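Local atomic coordinates of DegQ (Legionella fallonii, PDB entry 3PV5), a protein that acts as a self-compartmentizing HtrA-family serine protease, assembling into 12-mers, and probably also works as a chaperone in protein quality control. Residues I84-G89 / L137-I142; N94-R99 / I219-L224; G258-F263 / L346-T351; I305-N310 / K334-R339; P365-L370 / K433-Q438. All coordinates share one frame; numbering follows the deposited sequence.

Interaction 1. Residues I84-G89 / L137-I142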
# COMPACT_ATOMS: atom_id res chain seq x y z
N ILE A 84 -49.99 -16.95 17.40
CA ILE A 84 -50.75 -16.51 18.56
C ILE A 84 -52.26 -16.70 18.47
O ILE A 84 -52.91 -16.63 19.52
CB ILE A 84 -50.43 -15.02 18.94
CG1 ILE A 84 -50.82 -14.05 17.83
CG2 ILE A 84 -48.94 -14.88 19.27
CD1 ILE A 84 -51.03 -12.60 18.43
N ASP A 85 -52.80 -16.96 17.27
CA ASP A 85 -54.22 -17.36 17.11
C ASP A 85 -54.38 -18.51 16.10
O ASP A 85 -54.31 -18.27 14.90
CB ASP A 85 -55.07 -16.17 16.61
CG ASP A 85 -56.58 -16.50 16.56
OD1 ASP A 85 -56.94 -17.70 16.52
OD2 ASP A 85 -57.39 -15.53 16.62
N PRO A 86 -54.55 -19.74 16.60
CA PRO A 86 -54.51 -20.91 15.72
C PRO A 86 -55.75 -20.99 14.85
O PRO A 86 -55.68 -21.46 13.72
CB PRO A 86 -54.39 -22.10 16.67
CG PRO A 86 -54.90 -21.64 18.00
CD PRO A 86 -54.75 -20.11 18.01
N ASN A 87 -56.84 -20.44 15.36
CA ASN A 87 -58.10 -20.47 14.63
C ASN A 87 -58.09 -19.60 13.41
O ASN A 87 -58.67 -20.00 12.42
CB ASN A 87 -59.25 -20.17 15.56
CG ASN A 87 -59.28 -21.14 16.74
OD1 ASN A 87 -59.05 -22.34 16.56
ND2 ASN A 87 -59.48 -20.62 17.95
N ASN A 88 -57.33 -18.49 13.41
CA ASN A 88 -57.28 -17.60 12.23
C ASN A 88 -55.92 -17.48 11.53
O ASN A 88 -55.77 -16.72 10.55
CB ASN A 88 -57.82 -16.21 12.60
CG ASN A 88 -59.25 -16.30 13.15
OD1 ASN A 88 -59.54 -15.84 14.28
ND2 ASN A 88 -60.15 -16.94 12.37
N GLY A 89 -54.94 -18.25 12.00
CA GLY A 89 -53.65 -18.28 11.32
C GLY A 89 -52.78 -17.04 11.55
O GLY A 89 -52.05 -16.60 10.64
N LEU A 137 -53.74 -26.05 13.45
CA LEU A 137 -52.65 -25.25 13.90
C LEU A 137 -52.65 -25.24 15.42
O LEU A 137 -53.71 -25.34 16.09
CB LEU A 137 -52.85 -23.85 13.40
CG LEU A 137 -51.99 -23.21 12.33
CD1 LEU A 137 -51.32 -24.11 11.32
CD2 LEU A 137 -52.90 -22.12 11.69
N LYS A 138 -51.46 -25.09 15.95
CA LYS A 138 -51.26 -24.96 17.38
C LYS A 138 -50.66 -23.60 17.81
O LYS A 138 -49.81 -23.00 17.11
CB LYS A 138 -50.33 -26.08 17.83
CG LYS A 138 -50.66 -27.49 17.31
CD LYS A 138 -51.65 -28.22 18.24
CE LYS A 138 -51.63 -29.75 17.98
NZ LYS A 138 -52.18 -30.15 16.64
N SER A 139 -51.08 -23.15 18.99
CA SER A 139 -50.48 -22.02 19.69
C SER A 139 -50.07 -22.40 21.13
O SER A 139 -49.83 -23.53 21.40
CB SER A 139 -51.50 -20.86 19.74
OG SER A 139 -50.88 -19.70 20.26
N LEU A 140 -50.03 -21.43 22.03
CA LEU A 140 -49.64 -21.68 23.42
C LEU A 140 -50.32 -20.72 24.35
O LEU A 140 -50.88 -19.71 23.90
CB LEU A 140 -48.13 -21.53 23.64
CG LEU A 140 -47.18 -20.58 22.90
CD1 LEU A 140 -47.84 -19.37 22.37
CD2 LEU A 140 -45.85 -20.23 23.77
N VAL A 141 -50.26 -20.97 25.65
CA VAL A 141 -50.86 -19.96 26.49
C VAL A 141 -50.05 -18.65 26.52
O VAL A 141 -48.85 -18.64 26.66
CB VAL A 141 -51.36 -20.42 27.86
CG1 VAL A 141 -51.27 -21.98 28.14
CG2 VAL A 141 -50.82 -19.48 28.94
N ILE A 142 -50.74 -17.55 26.26
CA ILE A 142 -50.14 -16.22 26.28
C ILE A 142 -50.04 -15.84 27.75
O ILE A 142 -50.90 -16.22 28.54
CB ILE A 142 -51.02 -15.20 25.55
CG1 ILE A 142 -51.51 -15.75 24.21
CG2 ILE A 142 -50.27 -13.94 25.26
CD1 ILE A 142 -50.42 -16.13 23.28

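Interaction 2. Residues N94-R99 / I219-L224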
# COMPACT_ATOMS: atom_id res chain seq x y z
N ASN A 94 -40.87 -10.20 13.92
CA ASN A 94 -40.37 -8.82 13.91
C ASN A 94 -40.52 -8.15 12.55
O ASN A 94 -40.31 -8.79 11.50
CB ASN A 94 -38.85 -8.70 14.22
CG ASN A 94 -38.43 -9.41 15.53
OD1 ASN A 94 -37.48 -10.16 15.52
ND2 ASN A 94 -39.15 -9.19 16.61
N ASP A 95 -40.74 -6.83 12.56
CA ASP A 95 -40.84 -6.06 11.38
C ASP A 95 -39.63 -6.18 10.58
O ASP A 95 -39.72 -6.25 9.34
CB ASP A 95 -41.14 -4.57 11.66
CG ASP A 95 -41.53 -3.81 10.39
OD1 ASP A 95 -40.73 -2.99 9.93
OD2 ASP A 95 -42.59 -4.12 9.80
N HIS A 96 -38.47 -6.20 11.24
CA HIS A 96 -37.24 -6.25 10.44
C HIS A 96 -37.07 -7.62 9.74
O HIS A 96 -36.29 -7.72 8.81
CB HIS A 96 -36.00 -5.90 11.26
CG HIS A 96 -35.52 -7.01 12.15
ND1 HIS A 96 -35.81 -7.05 13.50
CD2 HIS A 96 -34.77 -8.10 11.89
CE1 HIS A 96 -35.26 -8.13 14.03
NE2 HIS A 96 -34.64 -8.79 13.07
N VAL A 97 -37.77 -8.66 10.18
CA VAL A 97 -37.63 -9.94 9.51
C VAL A 97 -38.28 -9.88 8.09
O VAL A 97 -37.71 -10.35 7.12
CB VAL A 97 -38.24 -11.11 10.34
CG1 VAL A 97 -38.47 -12.31 9.44
CG2 VAL A 97 -37.34 -11.43 11.56
N ILE A 98 -39.40 -9.19 7.99
CA ILE A 98 -40.24 -9.16 6.80
C ILE A 98 -40.20 -7.88 5.96
O ILE A 98 -40.78 -7.85 4.89
CB ILE A 98 -41.71 -9.43 7.17
CG1 ILE A 98 -42.22 -8.31 8.09
CG2 ILE A 98 -41.90 -10.87 7.71
CD1 ILE A 98 -42.23 -6.96 7.35
N ARG A 99 -39.47 -6.84 6.38
CA ARG A 99 -39.36 -5.63 5.59
C ARG A 99 -38.86 -5.94 4.22
O ARG A 99 -38.15 -6.90 4.05
CB ARG A 99 -38.45 -4.59 6.26
CG ARG A 99 -39.25 -3.77 7.34
CD ARG A 99 -38.72 -2.36 7.54
NE ARG A 99 -37.44 -2.38 8.26
CZ ARG A 99 -37.30 -2.41 9.59
NH1 ARG A 99 -38.34 -2.46 10.42
NH2 ARG A 99 -36.07 -2.39 10.09
N ILE A 219 -41.36 -11.88 22.62
CA ILE A 219 -41.04 -12.21 21.29
C ILE A 219 -39.63 -11.79 21.03
O ILE A 219 -39.32 -10.64 21.27
CB ILE A 219 -41.98 -11.41 20.30
CG1 ILE A 219 -43.40 -11.99 20.37
CG2 ILE A 219 -41.45 -11.45 18.91
CD1 ILE A 219 -43.52 -13.46 19.93
N ASN A 220 -38.78 -12.69 20.52
CA ASN A 220 -37.35 -12.51 20.63
C ASN A 220 -36.89 -11.48 19.65
O ASN A 220 -37.42 -11.40 18.55
CB ASN A 220 -36.53 -13.82 20.33
CG ASN A 220 -36.96 -15.02 21.14
OD1 ASN A 220 -37.07 -16.15 20.60
ND2 ASN A 220 -37.10 -14.84 22.41
N THR A 221 -35.77 -10.82 19.92
CA THR A 221 -35.24 -10.01 18.83
C THR A 221 -33.73 -9.97 18.85
O THR A 221 -33.18 -10.05 19.89
CB THR A 221 -35.89 -8.56 18.78
OG1 THR A 221 -35.24 -7.82 17.75
CG2 THR A 221 -35.72 -7.83 20.09
N ALA A 222 -33.06 -9.83 17.71
CA ALA A 222 -31.57 -9.92 17.66
C ALA A 222 -30.80 -8.69 17.23
O ALA A 222 -30.46 -8.60 16.06
CB ALA A 222 -31.13 -11.12 16.73
N ILE A 223 -30.41 -7.80 18.15
CA ILE A 223 -29.61 -6.57 17.74
C ILE A 223 -28.08 -6.87 17.73
O ILE A 223 -27.61 -7.72 18.48
CB ILE A 223 -29.99 -5.32 18.58
CG1 ILE A 223 -29.14 -5.18 19.85
CG2 ILE A 223 -31.51 -5.35 18.93
CD1 ILE A 223 -29.76 -4.29 20.92
N LEU A 224 -27.32 -6.20 16.86
CA LEU A 224 -25.89 -6.56 16.61
C LEU A 224 -24.90 -5.89 17.60
O LEU A 224 -24.67 -6.39 18.71
CB LEU A 224 -25.49 -6.26 15.14
CG LEU A 224 -25.84 -7.30 14.04
CD1 LEU A 224 -27.36 -7.46 13.77
CD2 LEU A 224 -25.10 -6.96 12.70

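Interaction 3. Residues G258-F263 / L346-T351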
# COMPACT_ATOMS: atom_id res chain seq x y z
N GLY A 258 -50.97 9.07 17.91
CA GLY A 258 -51.28 10.46 18.21
C GLY A 258 -50.44 11.07 19.34
O GLY A 258 -49.42 10.53 19.74
N LEU A 259 -50.91 12.21 19.84
CA LEU A 259 -50.10 13.07 20.69
C LEU A 259 -50.83 13.21 21.98
O LEU A 259 -52.05 13.33 22.01
CB LEU A 259 -49.81 14.42 20.05
CG LEU A 259 -49.44 15.58 21.04
CD1 LEU A 259 -48.05 15.44 21.61
CD2 LEU A 259 -49.60 16.96 20.39
N MET A 260 -50.05 13.13 23.04
CA MET A 260 -50.52 13.35 24.37
C MET A 260 -49.75 14.46 25.06
O MET A 260 -50.36 15.32 25.72
CB MET A 260 -50.38 12.06 25.15
CG MET A 260 -51.71 11.47 25.54
SD MET A 260 -52.39 12.47 26.85
CE MET A 260 -54.11 12.42 26.32
N GLY A 261 -48.43 14.38 24.97
CA GLY A 261 -47.52 15.44 25.34
C GLY A 261 -47.00 15.31 26.74
O GLY A 261 -46.68 16.29 27.34
N ILE A 262 -46.96 14.07 27.23
CA ILE A 262 -46.51 13.71 28.58
C ILE A 262 -45.10 13.08 28.54
O ILE A 262 -44.97 11.96 28.03
CB ILE A 262 -47.36 12.58 29.12
CG1 ILE A 262 -48.81 12.98 29.10
CG2 ILE A 262 -46.98 12.26 30.50
CD1 ILE A 262 -49.74 11.83 29.53
N PHE A 263 -44.08 13.78 29.03
CA PHE A 263 -42.78 13.14 29.28
C PHE A 263 -42.72 12.63 30.71
O PHE A 263 -43.01 13.37 31.64
CB PHE A 263 -41.61 14.08 29.02
CG PHE A 263 -41.29 14.28 27.55
CD1 PHE A 263 -42.34 14.43 26.59
CD2 PHE A 263 -39.95 14.32 27.11
CE1 PHE A 263 -42.05 14.63 25.21
CE2 PHE A 263 -39.64 14.52 25.73
CZ PHE A 263 -40.70 14.68 24.78
N LEU A 346 -57.72 12.90 36.03
CA LEU A 346 -57.79 13.80 34.89
C LEU A 346 -58.34 12.99 33.71
O LEU A 346 -58.31 11.77 33.72
CB LEU A 346 -56.41 14.42 34.62
CG LEU A 346 -55.73 14.95 35.90
CD1 LEU A 346 -54.23 15.27 35.72
CD2 LEU A 346 -56.50 16.18 36.44
N SER A 347 -58.89 13.68 32.73
CA SER A 347 -59.34 13.04 31.49
C SER A 347 -58.79 13.83 30.29
O SER A 347 -58.75 15.07 30.27
CB SER A 347 -60.89 12.94 31.44
OG SER A 347 -61.37 12.46 30.18
N ALA A 348 -58.35 13.09 29.29
CA ALA A 348 -57.65 13.70 28.21
C ALA A 348 -57.87 12.98 26.89
O ALA A 348 -57.99 11.76 26.84
CB ALA A 348 -56.18 13.74 28.58
N VAL A 349 -57.81 13.75 25.81
CA VAL A 349 -58.12 13.25 24.49
C VAL A 349 -56.90 13.24 23.61
O VAL A 349 -56.28 14.25 23.39
CB VAL A 349 -59.21 14.14 23.88
CG1 VAL A 349 -59.49 13.80 22.41
CG2 VAL A 349 -60.48 14.04 24.74
N VAL A 350 -56.56 12.08 23.07
CA VAL A 350 -55.46 11.96 22.13
C VAL A 350 -55.75 12.74 20.86
O VAL A 350 -56.82 12.60 20.32
CB VAL A 350 -55.24 10.48 21.75
CG1 VAL A 350 -54.05 10.31 20.86
CG2 VAL A 350 -55.12 9.62 23.04
N THR A 351 -54.81 13.53 20.36
CA THR A 351 -55.03 14.29 19.16
C THR A 351 -54.03 13.94 18.09
O THR A 351 -52.98 13.36 18.36
CB THR A 351 -55.01 15.82 19.43
OG1 THR A 351 -53.71 16.21 19.87
CG2 THR A 351 -56.07 16.24 20.53

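Interaction 4. Residues I305-N310 / K334-R339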
# COMPACT_ATOMS: atom_id res chain seq x y z
N ILE A 305 -47.52 12.31 39.95
CA ILE A 305 -47.09 10.93 39.81
C ILE A 305 -48.22 10.09 39.29
O ILE A 305 -49.20 9.87 40.02
CB ILE A 305 -46.63 10.35 41.09
CG1 ILE A 305 -45.31 11.03 41.51
CG2 ILE A 305 -46.42 8.85 40.90
CD1 ILE A 305 -45.01 10.86 42.98
N ILE A 306 -48.10 9.65 38.04
CA ILE A 306 -49.17 8.89 37.42
C ILE A 306 -49.26 7.49 38.03
O ILE A 306 -48.24 6.84 38.15
CB ILE A 306 -48.99 8.77 35.93
CG1 ILE A 306 -49.11 10.12 35.29
CG2 ILE A 306 -50.09 7.93 35.36
CD1 ILE A 306 -48.61 10.14 33.92
N THR A 307 -50.46 7.07 38.45
CA THR A 307 -50.64 5.76 39.11
C THR A 307 -51.56 4.79 38.42
O THR A 307 -51.51 3.58 38.67
CB THR A 307 -51.16 5.88 40.54
OG1 THR A 307 -52.39 6.63 40.55
CG2 THR A 307 -50.11 6.52 41.44
N GLN A 308 -52.39 5.31 37.54
CA GLN A 308 -53.28 4.49 36.80
C GLN A 308 -53.53 5.22 35.50
O GLN A 308 -53.77 6.42 35.50
CB GLN A 308 -54.59 4.33 37.59
CG GLN A 308 -55.39 3.04 37.26
CD GLN A 308 -56.77 2.98 37.90
OE1 GLN A 308 -57.78 2.79 37.20
NE2 GLN A 308 -56.83 3.19 39.19
N ILE A 309 -53.47 4.49 34.40
CA ILE A 309 -54.03 4.96 33.16
C ILE A 309 -55.09 3.94 32.71
O ILE A 309 -54.89 2.70 32.78
CB ILE A 309 -52.95 5.17 32.08
CG1 ILE A 309 -52.02 6.29 32.50
CG2 ILE A 309 -53.57 5.55 30.74
CD1 ILE A 309 -50.92 6.55 31.52
N ASN A 310 -56.23 4.48 32.26
CA ASN A 310 -57.42 3.69 32.01
C ASN A 310 -57.52 2.54 33.01
O ASN A 310 -57.67 2.77 34.22
CB ASN A 310 -57.42 3.21 30.55
CG ASN A 310 -57.58 4.34 29.58
OD1 ASN A 310 -58.19 5.37 29.89
ND2 ASN A 310 -57.01 4.19 28.40
N LYS A 334 -58.27 8.00 30.78
CA LYS A 334 -58.37 8.31 32.21
C LYS A 334 -56.95 8.28 32.71
O LYS A 334 -56.23 7.29 32.50
CB LYS A 334 -59.21 7.25 32.98
CG LYS A 334 -60.00 7.84 34.16
CD LYS A 334 -60.21 6.89 35.40
CE LYS A 334 -60.55 5.44 35.03
NZ LYS A 334 -59.32 4.62 34.72
N ILE A 335 -56.54 9.35 33.38
CA ILE A 335 -55.23 9.36 34.04
C ILE A 335 -55.39 9.65 35.52
O ILE A 335 -55.85 10.72 35.91
CB ILE A 335 -54.30 10.40 33.41
CG1 ILE A 335 -54.20 10.17 31.90
CG2 ILE A 335 -52.91 10.32 34.05
CD1 ILE A 335 -53.84 11.42 31.16
N ILE A 336 -55.04 8.70 36.36
CA ILE A 336 -55.03 8.97 37.78
C ILE A 336 -53.64 9.32 38.27
O ILE A 336 -52.66 8.64 37.98
CB ILE A 336 -55.57 7.80 38.58
CG1 ILE A 336 -57.02 7.51 38.13
CG2 ILE A 336 -55.51 8.12 40.11
CD1 ILE A 336 -57.72 6.45 39.00
N VAL A 337 -53.59 10.37 39.07
CA VAL A 337 -52.41 11.08 39.40
C VAL A 337 -52.34 11.29 40.88
O VAL A 337 -53.37 11.48 41.53
CB VAL A 337 -52.49 12.46 38.73
CG1 VAL A 337 -52.37 13.62 39.74
CG2 VAL A 337 -51.51 12.55 37.59
N GLU A 338 -51.13 11.33 41.43
CA GLU A 338 -51.00 11.84 42.76
C GLU A 338 -50.22 13.18 42.73
O GLU A 338 -49.24 13.32 42.00
CB GLU A 338 -50.34 10.79 43.62
CG GLU A 338 -50.40 11.11 45.07
CD GLU A 338 -51.35 10.27 45.89
OE1 GLU A 338 -52.05 9.39 45.36
OE2 GLU A 338 -51.34 10.48 47.11
N ARG A 339 -50.70 14.18 43.48
CA ARG A 339 -50.10 15.50 43.47
C ARG A 339 -49.99 16.01 44.91
O ARG A 339 -51.01 16.26 45.57
CB ARG A 339 -50.92 16.46 42.59
CG ARG A 339 -50.40 17.91 42.58
CD ARG A 339 -51.29 18.86 41.78
NE ARG A 339 -51.42 18.44 40.39
CZ ARG A 339 -52.30 18.91 39.49
NH1 ARG A 339 -53.19 19.86 39.79
NH2 ARG A 339 -52.32 18.39 38.27

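Interaction 5. Residues P365-L370 / K433-Q438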
# COMPACT_ATOMS: atom_id res chain seq x y z
N PRO A 365 -48.49 32.55 13.50
CA PRO A 365 -48.16 32.18 12.08
C PRO A 365 -46.83 32.68 11.55
O PRO A 365 -46.25 32.07 10.61
CB PRO A 365 -49.31 32.78 11.25
CG PRO A 365 -50.19 33.62 12.24
CD PRO A 365 -49.48 33.64 13.60
N PHE A 366 -46.33 33.75 12.12
CA PHE A 366 -45.09 34.26 11.63
C PHE A 366 -43.91 33.79 12.44
O PHE A 366 -42.84 33.75 11.90
CB PHE A 366 -45.13 35.78 11.58
CG PHE A 366 -46.32 36.36 10.84
CD1 PHE A 366 -47.07 37.39 11.42
CD2 PHE A 366 -46.67 35.91 9.60
CE1 PHE A 366 -48.15 37.95 10.75
CE2 PHE A 366 -47.74 36.46 8.91
CZ PHE A 366 -48.49 37.49 9.49
N LEU A 367 -44.07 33.44 13.72
CA LEU A 367 -42.91 33.22 14.62
C LEU A 367 -42.76 31.80 15.12
O LEU A 367 -41.79 31.46 15.80
CB LEU A 367 -43.00 34.13 15.86
CG LEU A 367 -43.29 35.59 15.58
CD1 LEU A 367 -43.39 36.34 16.92
CD2 LEU A 367 -42.24 36.16 14.67
N TYR A 368 -43.75 30.99 14.81
CA TYR A 368 -43.73 29.60 15.04
C TYR A 368 -42.45 28.93 14.57
O TYR A 368 -41.96 29.20 13.48
CB TYR A 368 -44.90 28.97 14.32
CG TYR A 368 -44.80 27.51 14.30
CD1 TYR A 368 -45.28 26.75 15.37
CD2 TYR A 368 -44.17 26.86 13.23
CE1 TYR A 368 -45.16 25.39 15.36
CE2 TYR A 368 -44.04 25.49 13.23
CZ TYR A 368 -44.55 24.76 14.28
OH TYR A 368 -44.42 23.37 14.27
N GLY A 369 -41.90 28.10 15.44
CA GLY A 369 -40.70 27.33 15.15
C GLY A 369 -39.42 28.10 15.40
O GLY A 369 -38.33 27.60 15.07
N LEU A 370 -39.53 29.33 15.91
CA LEU A 370 -38.35 30.14 16.18
C LEU A 370 -37.98 30.17 17.70
O LEU A 370 -38.85 30.19 18.56
CB LEU A 370 -38.60 31.55 15.67
CG LEU A 370 -38.77 31.81 14.18
CD1 LEU A 370 -38.95 33.31 13.97
CD2 LEU A 370 -37.58 31.32 13.35
N LYS A 433 -51.28 40.18 6.28
CA LYS A 433 -51.01 39.02 5.44
C LYS A 433 -49.56 38.54 5.59
O LYS A 433 -49.21 37.44 5.20
CB LYS A 433 -51.36 39.29 3.97
CG LYS A 433 -50.87 40.63 3.34
CD LYS A 433 -51.72 41.06 2.09
CE LYS A 433 -51.39 40.23 0.81
NZ LYS A 433 -52.59 40.00 -0.09
N GLU A 434 -48.74 39.37 6.24
CA GLU A 434 -47.31 39.24 6.16
C GLU A 434 -46.62 40.08 7.21
O GLU A 434 -47.13 41.13 7.61
CB GLU A 434 -46.87 39.75 4.81
CG GLU A 434 -47.20 41.26 4.65
CD GLU A 434 -47.29 41.72 3.22
OE1 GLU A 434 -47.37 40.85 2.30
OE2 GLU A 434 -47.29 42.97 3.04
N LEU A 435 -45.44 39.62 7.61
CA LEU A 435 -44.61 40.32 8.55
C LEU A 435 -43.33 40.76 7.85
O LEU A 435 -42.52 39.94 7.40
CB LEU A 435 -44.27 39.38 9.68
CG LEU A 435 -44.15 39.89 11.13
CD1 LEU A 435 -42.95 39.28 11.79
CD2 LEU A 435 -44.16 41.41 11.26
N LEU A 436 -43.15 42.07 7.74
CA LEU A 436 -41.88 42.63 7.30
C LEU A 436 -40.87 42.72 8.48
O LEU A 436 -41.13 43.28 9.52
CB LEU A 436 -42.10 43.99 6.67
CG LEU A 436 -40.87 44.67 6.12
CD1 LEU A 436 -40.44 43.97 4.79
CD2 LEU A 436 -41.17 46.13 5.93
N VAL A 437 -39.70 42.14 8.28
CA VAL A 437 -38.72 41.95 9.36
C VAL A 437 -37.40 42.47 8.82
O VAL A 437 -37.05 42.15 7.69
CB VAL A 437 -38.63 40.45 9.75
CG1 VAL A 437 -37.38 40.16 10.42
CG2 VAL A 437 -39.77 40.06 10.65
N GLN A 438 -36.72 43.30 9.60
CA GLN A 438 -35.38 43.78 9.25
C GLN A 438 -34.42 43.05 10.18
O GLN A 438 -34.63 43.06 11.39
CB GLN A 438 -35.30 45.28 9.43
CG GLN A 438 -34.03 45.92 9.09
CD GLN A 438 -33.97 47.41 9.48
OE1 GLN A 438 -34.93 47.97 10.04
NE2 GLN A 438 -32.86 48.07 9.16

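Interaction 1. Residues I84-G89 / L137-I142
At the hairpin turn between strands 74-85 and 90-93 of the first trypsin-type barrel, Pro86 lies against Leu137 and Ser139 of the linker that runs on to the second barrel. The proline ring rides along the linker backbone: its CB is 3.4 Å from Leu137 O, and its CD is 3.8 Å from Ser139 CB. Leu137 reaches back to the turn, where its methyl CD2 lies 3.5 Å from Pro86 O and 3.9 Å from Gly89 CA, so one branch touches both halves of the loop. Bonds within the turn help define its shape. Ile84 and Asp85 both face Val90, a classic beta bulge, and Asp85 OD1 completes an Asx motif by accepting from Asn88 N at 3.2 Å, a donor standing 73° out of the carboxylate plane. Ser139 OG is trans to its own backbone nitrogen (chi1 -173°), which brings it to 3.6 Å from Ile84 CA; its hydrogen bond goes one residue further back, to Ile83 O. Beyond the serine the packing is looser, with Ile84 CG2 and Ile142 CD1 4.5 Å apart. Both isoleucines also touch Leu216 of the second barrel and helix 239-252, Ile84 through Ala246 and Ile142 through Ile239 and Lys243.

Interaction 2. Residues N94-R99 / I219-L224
Asn94 and His96 present their side chains to strand 216-221, Asn94 across the carbonyl of Asn220 and His96 beside the hydroxyl of Thr221. Asn94 is the residue before helix 95-98, yet its amide is not used to cap that helix. CG lies next to the backbone nitrogen and opposite the carbonyl carbon (chi1 -53°), which sends the amide across to the strand. There ND2 gives a weak hydrogen bond to Asn220 O (3.4 Å, 145° at the hydrogen) and lies 4.0 Å from Ile219 CG2; it has a second weak acceptor in Asp126 O. The Asn94 and Thr221 side chains cross at about a right angle, with Asn94 OD1 3.9 Å from Thr221 OG1.

His96 holds CG between its backbone nitrogen and carbonyl carbon (chi1 77°), a crowded position that swings the imidazole toward the strand. The Thr221 hydroxyl lies at the ring edge, near the ring plane, with OG1 3.7 Å from His96 CE1. The nitrogens on either side of that carbon are engaged: ND1 is hydrogen-bonded to Asp126 OD2 and NE2 to Ser205 OG. This charge-relay geometry is consistent with the catalytic triad of a trypsin-fold protease, the histidine lying between the two barrels. With ND1 and NE2 both bonded, to Asp126 OD2 and Ser205 OG, the orientation of the imidazole is probably well fixed, and Thr221 OG1 simply lies beside CE1, at the ring edge between those two nitrogens.

Interaction 3. Residues G258-F263 / L346-T351
Leu259 and Thr351 exchange two backbone hydrogen bonds and form a single antiparallel bridge, a hydrogen-bonded pair. Leu259 N gives to Thr351 O at 2.8 Å, with the donor nearly in line with the carbonyl (161° at the oxygen). The return bond, Thr351 N to Leu259 O, is longer at 3.2 Å but straighter, 168° at the hydrogen, and lies in the carbonyl plane. Packing begins beside this bridge. Gly258 CA sits 3.4 Å from Thr351 O and 3.8 Å from Val350 CG1. That same methyl, trans to its own backbone nitrogen (chi1 -176°), lies 3.8 Å from Leu259 O. Further out, the Met260 chain bends at its second and third torsions and carries CE to 3.3 Å from Ala348 CB, shorter than a normal methyl contact, so the exact position of CE is doubtful. Met260 also rests on Val333 and Pro294, while Leu259 touches Ile353 and His356 of helix 353-363. Leu259-Met260-Gly261-Ile262 probably corresponds to the GLGF-type carboxylate-binding loop of PDZ domains. Chemically, the bridge satisfies two peptide groups, and the Met260 side chain lies against Ala348 and Val350, so the start of this loop is tied to the residues that follow strand 342-349.

Interaction 4. Residues I305-N310 / K334-R339
Ile305 and Glu338 open the backbone ladder as an antiparallel hydrogen-bonded pair, Ile305 N giving to Glu338 O at 2.9 Å and Glu338 N returning to Ile305 O. The short strand axes approach to 4.5 Å at 141°. The register then shifts: Thr307 and Gln308 both face Ile336, a classic beta bulge. Ile336 O collects the donors, a strong, almost straight bond from Thr307 N (2.7 Å, 177°) and weak ones from Gln308 N and Thr307 OG1. Ile336 N answers to Gln308 O at 2.7 Å.

Among polar side chains, Asn310 continues the ladder where its strand ends. Its CG lies beside its own nitrogen (chi1 -67°), and OD1 accepts from Lys334 N at 2.8 Å, while Asn310 N binds Lys334 O.

Apolar contacts lie on the Ile306/Ile335 face. Ile306 CG2 meets Ile335 CG2 at 3.9 Å, and Ile306 CG1 meets Val337 CG2 at 4.1 Å; Ile309 there leans on Val320 and Ile324 of helix 317-325. On the other face the aliphatic part of Gln308 runs beside Ile336, their CB atoms 3.7 Å apart. Ile336 O thus takes donors from both bulge residues, and Asn310 OD1 stands in for a backbone acceptor, so pairing continues through the bulge and past the strand end.

Interaction 5. Residues P365-L370 / K433-Q438
Lys433 meets the Phe366 ring through its backbone: the carbonyl oxygen lies at the ring edge, near its plane, with Lys433 O 4.1 Å from Phe366 CE2. Glu434 follows, its amide nitrogen 3.8 Å from Phe366 CZ; its CB points away from the segment that carries the ring, and the side chain packs on Ala274 of a neighbouring subunit. Leu435 carries the contact. Its CB sits over one face of the ring, 4.0 Å from the centroid and 20° off the normal, a CH-pi arrangement, and the nearest ring atom is Phe366 CG, 3.8 Å from that CB. The phenylalanine achieves this with CG beside its backbone nitrogen (chi1 -53°), which directs the ring toward the start of strand 435-441. Further along the leucine, Leu435 CD1 reaches Leu367 CD2 at 4.3 Å. Leu367 in turn packs on Leu424 and Ala428 of helix 421-428, and both Phe366 and Leu435 touch Val450. Past Leu435 the strand turns to other partners, Leu436 packing on Leu271 of the same neighbouring subunit. Leu367 also begins a type II turn, closed by a bond from Leu370 N to Leu367 O at 3.1 Å; this turn, leading into strand 370-378, is consistent with the carboxylate-binding loop of the second PDZ domain.

Along the chain the contacts divide by domain. Interactions 1 and 2 interleave in the protease part, their centres about 20 Å apart and their nearest atoms about 6 Å apart: the first joins the 74-85/90-93 hairpin to the inter-barrel linker, the second sets the probable catalytic histidine against strand 216-221. Interaction 4 is nested within the loop closed by interaction 3, and both share one PDZ sheet, where strands 332-339 and 342-349 are neighbours; Leu346 N and Ile335 O, 2.9 Å apart, probably hydrogen-bond. Interaction 5, in the second PDZ domain, follows helix 353-363 and lies with its centre about 58 Å from that of interaction 1. This extended modular layout is consistent with assembly into a 12-mer, with PDZ residues touching neighbouring subunits.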